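Local coordinates for protein malate dehydrogenase (Porphyromonas gingivalis, PDB 3FI9) that probably interconverts malate and oxaloacetate with NAD as the hydride carrier, as a two-subunit member of the lactate/malate dehydrogenase superfamily, at residues Gly18-Asn23 / Gln238-Val243; Thr12-Ala17 / Lys78-Ser83. One frame throughout, in Å; residues are numbered along the deposited sequence.

Contact 1 of 2, residues Gly18-Asn23 / Gln238-Val243; sequences GMIGSN and QSPSYV
Asn-23 and Ser-241 join two helices through one short hydrogen bond: the hydroxyl OG of Ser-241 donates to OD1 of Asn-23 at 2.7 Å. The donor lies in the plane of the amide carbonyl, on a lone pair, with a C=O...OG angle of 120°. Both side chains are directed at the opposing helix. In Asn-23, CG stands anti to the backbone N (chi1 -173°), which carries the amide across the gap, and CB of Ser-241 lies 3.2 Å from OD1 of Asn-23. The other end of the amide, ND2, lies over the aliphatic part of Gln-238, 3.7 Å from its CG; the two side chains cross at about a right angle with their amide planes 47° apart. That ND2 also donates to Gln-26 of the second subunit. The polar end of Gln-238 is engaged elsewhere: OE1 with Arg-232, NE2 with OE1 of Gln-26 and O of Ser-22, both of the second subunit. One helical turn before Asn-23, Ile-20 sits against Ser-241 and Pro-240. Its carbonyl O lies 3.7 Å from CB of Ser-241, and its CD1 reaches CG of the proline ring at 4.2 Å, a loose apolar touch between side chains that cross steeply. The CA atoms of Ile-20 and Ser-241 are 5.5 Å apart, although the helix axes approach only to 8.4 Å. Gly-18 occupies the N-cap position of helix 19-30, and its carbonyl O accepts from N and OG of Ser-22, which arrive from opposite faces of its plane. The arrangement is the buried seam, beside the dimer interface, between the helix that follows the glycine-rich loop predicted to bind NAD in the Rossmann domain and helix 238-251 of the C-terminal domain, as in the lactate/malate dehydrogenase fold.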
loop_
_atom_site.group_PDB
_atom_site.type_symbol
_atom_site.label_atom_id
_atom_site.label_comp_id
_atom_site.label_asym_id
_atom_site.label_seq_id
_atom_site.Cartn_x
_atom_site.Cartn_y
_atom_site.Cartn_z
ATOM N N GLY A 18 0.434 1.293 -13.083
ATOM C CA GLY A 18 1.478 0.375 -12.654
ATOM C C GLY A 18 1.507 -0.024 -11.177
ATOM O O GLY A 18 0.747 0.494 -10.333
ATOM N N MET A 19 2.382 -0.977 -10.877
ATOM C CA MET A 19 2.547 -1.475 -9.527
ATOM C C MET A 19 3.017 -0.375 -8.583
ATOM O O MET A 19 2.478 -0.207 -7.477
ATOM C CB MET A 19 3.488 -2.692 -9.530
ATOM C CG MET A 19 2.856 -3.948 -10.248
ATOM S SD MET A 19 1.366 -4.586 -9.413
ATOM C CE MET A 19 2.006 -4.871 -7.794
ATOM N N ILE A 20 3.994 0.410 -9.017
ATOM C CA ILE A 20 4.347 1.602 -8.246
ATOM C C ILE A 20 3.227 2.689 -8.125
ATOM O O ILE A 20 2.872 3.142 -7.008
ATOM C CB ILE A 20 5.608 2.263 -8.808
ATOM C CG1 ILE A 20 6.809 1.320 -8.696
ATOM C CG2 ILE A 20 5.865 3.547 -8.057
ATOM C CD1 ILE A 20 8.036 1.857 -9.424
ATOM N N GLY A 21 2.702 3.132 -9.265
ATOM C CA GLY A 21 1.667 4.207 -9.240
ATOM C C GLY A 21 0.412 3.801 -8.473
ATOM O O GLY A 21 -0.218 4.622 -7.792
ATOM N N SER A 22 0.007 2.549 -8.603
ATOM C CA SER A 22 -1.211 2.103 -7.891
ATOM C C SER A 22 -0.978 2.148 -6.349
ATOM O O SER A 22 -1.868 2.527 -5.534
ATOM C CB SER A 22 -1.678 0.731 -8.401
ATOM O OG SER A 22 -0.803 -0.351 -8.044
ATOM N N ASN A 23 0.216 1.735 -5.943
ATOM C CA ASN A 23 0.586 1.777 -4.528
ATOM C C ASN A 23 0.656 3.220 -4.088
ATOM O O ASN A 23 0.254 3.540 -2.993
ATOM C CB ASN A 23 1.891 1.010 -4.269
ATOM C CG ASN A 23 2.217 0.881 -2.760
ATOM O OD1 ASN A 23 2.673 1.824 -2.142
ATOM N ND2 ASN A 23 2.033 -0.310 -2.205
ATOM N N GLN A 238 6.764 -1.163 -3.678
ATOM C CA GLN A 238 6.200 -0.603 -2.468
ATOM C C GLN A 238 7.134 0.449 -1.855
ATOM O O GLN A 238 6.662 1.548 -1.432
ATOM C CB GLN A 238 5.874 -1.685 -1.461
ATOM C CG GLN A 238 4.834 -2.688 -1.946
ATOM C CD GLN A 238 4.564 -3.770 -0.872
ATOM O OE1 GLN A 238 4.933 -4.962 -1.054
ATOM N NE2 GLN A 238 3.971 -3.351 0.272
ATOM N N SER A 239 8.445 0.176 -1.804
ATOM C CA SER A 239 9.308 1.203 -1.192
ATOM C C SER A 239 9.455 2.507 -2.010
ATOM O O SER A 239 9.357 3.585 -1.441
ATOM C CB SER A 239 10.659 0.652 -0.672
ATOM O OG SER A 239 11.374 -0.067 -1.712
ATOM N N PRO A 240 9.671 2.412 -3.346
ATOM C CA PRO A 240 9.756 3.642 -4.097
ATOM C C PRO A 240 8.458 4.415 -3.999
ATOM O O PRO A 240 8.483 5.622 -4.010
ATOM C CB PRO A 240 9.967 3.198 -5.554
ATOM C CG PRO A 240 9.647 1.748 -5.594
ATOM C CD PRO A 240 9.798 1.205 -4.207
ATOM N N SER A 241 7.343 3.709 -3.926
ATOM C CA SER A 241 6.037 4.350 -3.835
ATOM C C SER A 241 5.908 5.090 -2.524
ATOM O O SER A 241 5.669 6.312 -2.477
ATOM C CB SER A 241 4.926 3.303 -3.918
ATOM O OG SER A 241 3.723 3.897 -3.431
ATOM N N TYR A 242 6.060 4.355 -1.425
ATOM C CA TYR A 242 5.861 4.957 -0.120
ATOM C C TYR A 242 6.799 6.177 0.086
ATOM O O TYR A 242 6.374 7.239 0.528
ATOM C CB TYR A 242 6.100 3.924 0.992
ATOM C CG TYR A 242 5.974 4.534 2.341
ATOM C CD1 TYR A 242 4.719 4.814 2.890
ATOM C CD2 TYR A 242 7.100 4.795 3.096
ATOM C CE1 TYR A 242 4.611 5.392 4.181
ATOM C CE2 TYR A 242 6.992 5.376 4.330
ATOM C CZ TYR A 242 5.761 5.681 4.855
ATOM O OH TYR A 242 5.734 6.219 6.125
ATOM N N VAL A 243 8.065 6.032 -0.286
ATOM C CA VAL A 243 9.049 7.101 0.010
ATOM C C VAL A 243 8.739 8.385 -0.814
ATOM O O VAL A 243 8.691 9.519 -0.275
ATOM C CB VAL A 243 10.508 6.585 -0.139
ATOM C CG1 VAL A 243 11.516 7.752 -0.008
ATOM C CG2 VAL A 243 10.770 5.464 0.940
#

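Contact 2 of 2, residues Thr12-Ala17 / Lys78-Ser83; sequences TIVGAA and KYIVSS
In Val-14, CG1 stands anti to the backbone N (chi1 173°), and OG of Ser-82 takes the same position (chi1 178°); since the two residues are paired and share a face of the sheet, CG1 of Val-14 comes to 3.5 Å from OG of Ser-82. They belong to the parallel pair of strands 10-14 and 77-82, the central neighbours of the Rossmann fold, the first of which runs into the glycine-rich loop predicted to bind NAD. Thr-12 pairs with Ile-80, Ile-13 with Val-81 and Val-14 with Ser-82. Thr-12 bonds to the two residues flanking its partner Ile-80: its N donates to the carbonyl O of Tyr-79, and its O accepts from N of Val-81 at 3.0 Å. Val-14 N then donates to O of Val-81, and Val-14 O accepts from N of Ser-83. On the face bearing Val-14 and Ser-82, CG2 of Val-14 also touches CG2 of Ile-80 at 4.2 Å, while the hydroxyl of Ser-82 is held by N of Gly-84 and that of Thr-12 by O of Ala-73. Helix 94-115 covers this side through Ile-112 and Leu-108. On the other face Ile-13 and Val-81 lie side by side, pointing the same way, with CD1 of Ile-13 4.0 Å from CB of Val-81; Met-24 of helix 19-30 covers both. Beyond the strands the chain turns at Gly-15, whose positive phi of 92° would press a CB against the preceding carbonyl and against Ser-83. Across that turn from Gly-15, the side chain of Ser-83 leads to a water that spans the gap between the two segments: it donates to O of Gly-15 at 2.6 Å and lies 3.0 Å from OG of Ser-83.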
loop_
_atom_site.group_PDB
_atom_site.type_symbol
_atom_site.label_atom_id
_atom_site.label_comp_id
_atom_site.label_asym_id
_atom_site.label_seq_id
_atom_site.Cartn_x
_atom_site.Cartn_y
_atom_site.Cartn_z
ATOM N N THR A 12 -1.867 14.950 -8.711
ATOM C CA THR A 12 -1.908 14.009 -9.811
ATOM C C THR A 12 -0.748 13.012 -9.838
ATOM O O THR A 12 0.441 13.382 -9.876
ATOM C CB THR A 12 -1.943 14.759 -11.127
ATOM O OG1 THR A 12 -3.159 15.513 -11.184
ATOM C CG2 THR A 12 -1.878 13.787 -12.313
ATOM N N ILE A 13 -1.106 11.744 -9.899
ATOM C CA ILE A 13 -0.113 10.669 -10.025
ATOM C C ILE A 13 0.001 10.310 -11.463
ATOM O O ILE A 13 -0.987 9.911 -12.060
ATOM C CB ILE A 13 -0.557 9.408 -9.264
ATOM C CG1 ILE A 13 -0.735 9.707 -7.782
ATOM C CG2 ILE A 13 0.478 8.237 -9.460
ATOM C CD1 ILE A 13 0.346 10.483 -7.145
ATOM N N VAL A 14 1.194 10.448 -12.046
ATOM C CA VAL A 14 1.395 9.993 -13.406
ATOM C C VAL A 14 1.996 8.586 -13.391
ATOM O O VAL A 14 2.906 8.327 -12.634
ATOM C CB VAL A 14 2.311 10.987 -14.195
ATOM C CG1 VAL A 14 2.664 10.428 -15.552
ATOM C CG2 VAL A 14 1.612 12.290 -14.366
ATOM N N GLY A 15 1.465 7.673 -14.197
ATOM C CA GLY A 15 1.963 6.312 -14.187
ATOM C C GLY A 15 1.177 5.468 -13.209
ATOM O O GLY A 15 1.685 4.484 -12.701
ATOM N N ALA A 16 -0.063 5.881 -12.946
ATOM C CA ALA A 16 -0.903 5.286 -11.888
ATOM C C ALA A 16 -1.377 3.843 -12.145
ATOM O O ALA A 16 -1.817 3.163 -11.211
ATOM C CB ALA A 16 -2.146 6.201 -11.636
ATOM N N ALA A 17 -1.308 3.370 -13.399
ATOM C CA ALA A 17 -1.806 2.019 -13.682
ATOM C C ALA A 17 -0.841 0.928 -13.230
ATOM O O ALA A 17 -1.243 -0.216 -13.056
ATOM C CB ALA A 17 -2.151 1.839 -15.178
ATOM N N LYS A 78 -1.711 20.919 -8.645
ATOM C CA LYS A 78 -0.698 21.669 -7.928
ATOM C C LYS A 78 0.488 20.826 -7.449
ATOM O O LYS A 78 1.525 21.373 -7.084
ATOM C CB LYS A 78 -1.286 22.327 -6.698
ATOM C CG LYS A 78 -2.296 23.485 -7.037
ATOM C CD LYS A 78 -1.717 24.483 -8.043
ATOM C CE LYS A 78 -2.527 25.791 -8.013
ATOM N NZ LYS A 78 -3.712 25.613 -8.844
ATOM N N TYR A 79 0.285 19.526 -7.369
ATOM C CA TYR A 79 1.365 18.565 -7.023
ATOM C C TYR A 79 1.299 17.445 -8.002
ATOM O O TYR A 79 0.217 17.013 -8.399
ATOM C CB TYR A 79 1.207 18.034 -5.594
ATOM C CG TYR A 79 1.175 19.174 -4.629
ATOM C CD1 TYR A 79 2.341 19.680 -4.089
ATOM C CD2 TYR A 79 -0.039 19.833 -4.331
ATOM C CE1 TYR A 79 2.310 20.791 -3.193
ATOM C CE2 TYR A 79 -0.066 20.912 -3.486
ATOM C CZ TYR A 79 1.101 21.374 -2.904
ATOM O OH TYR A 79 1.065 22.461 -2.063
ATOM N N ILE A 80 2.476 16.970 -8.421
ATOM C CA ILE A 80 2.545 15.901 -9.373
ATOM C C ILE A 80 3.625 14.941 -8.941
ATOM O O ILE A 80 4.730 15.368 -8.587
ATOM C CB ILE A 80 2.971 16.407 -10.783
ATOM C CG1 ILE A 80 1.912 17.372 -11.354
ATOM C CG2 ILE A 80 3.151 15.199 -11.725
ATOM C CD1 ILE A 80 2.365 18.067 -12.655
ATOM N N VAL A 81 3.327 13.653 -8.997
ATOM C CA VAL A 81 4.352 12.639 -8.782
ATOM C C VAL A 81 4.317 11.713 -9.963
ATOM O O VAL A 81 3.297 11.111 -10.217
ATOM C CB VAL A 81 4.066 11.809 -7.506
ATOM C CG1 VAL A 81 5.070 10.603 -7.368
ATOM C CG2 VAL A 81 4.095 12.727 -6.295
ATOM N N SER A 82 5.436 11.558 -10.667
ATOM C CA SER A 82 5.459 10.630 -11.825
ATOM C C SER A 82 6.352 9.423 -11.742
ATOM O O SER A 82 7.569 9.569 -11.540
ATOM C CB SER A 82 5.834 11.352 -13.127
ATOM O OG SER A 82 5.884 10.407 -14.202
ATOM N N SER A 83 5.759 8.241 -11.932
ATOM C CA SER A 83 6.546 7.056 -12.207
ATOM C C SER A 83 6.314 6.657 -13.634
ATOM O O SER A 83 6.359 5.486 -13.948
ATOM C CB SER A 83 6.173 5.865 -11.320
ATOM O OG SER A 83 4.760 5.701 -11.322
HETATM O O HOH W 1 3.705 2.988 -11.967
#

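Overall arrangement
The first segments of the two contacts are consecutive parts of one beta-alpha unit: strand 10-14 of contact 2 leads through the loop Gly-15 to Gly-18 into helix 19-30 of contact 1. The contact centres lie about 11 Å apart, and they touch where that helix meets the loops just past the two strands: Ile-20 CG2 is 4.0 Å from Ser-83 CB, and Ser-22 CB is 3.7 Å from Ala-16 O. Both hold residues of the predicted NAD site: Gly-15 to Ala-17 in contact 2, where Asp-41 binds N of Ala-17, and Gly-18 to Gly-21 in contact 1, where the Ile-20 side chain is about 4 Å from that of Ile-125. The side chain of Pro-240 lies about 6 Å from that of Arg-157, a predicted substrate-binding residue.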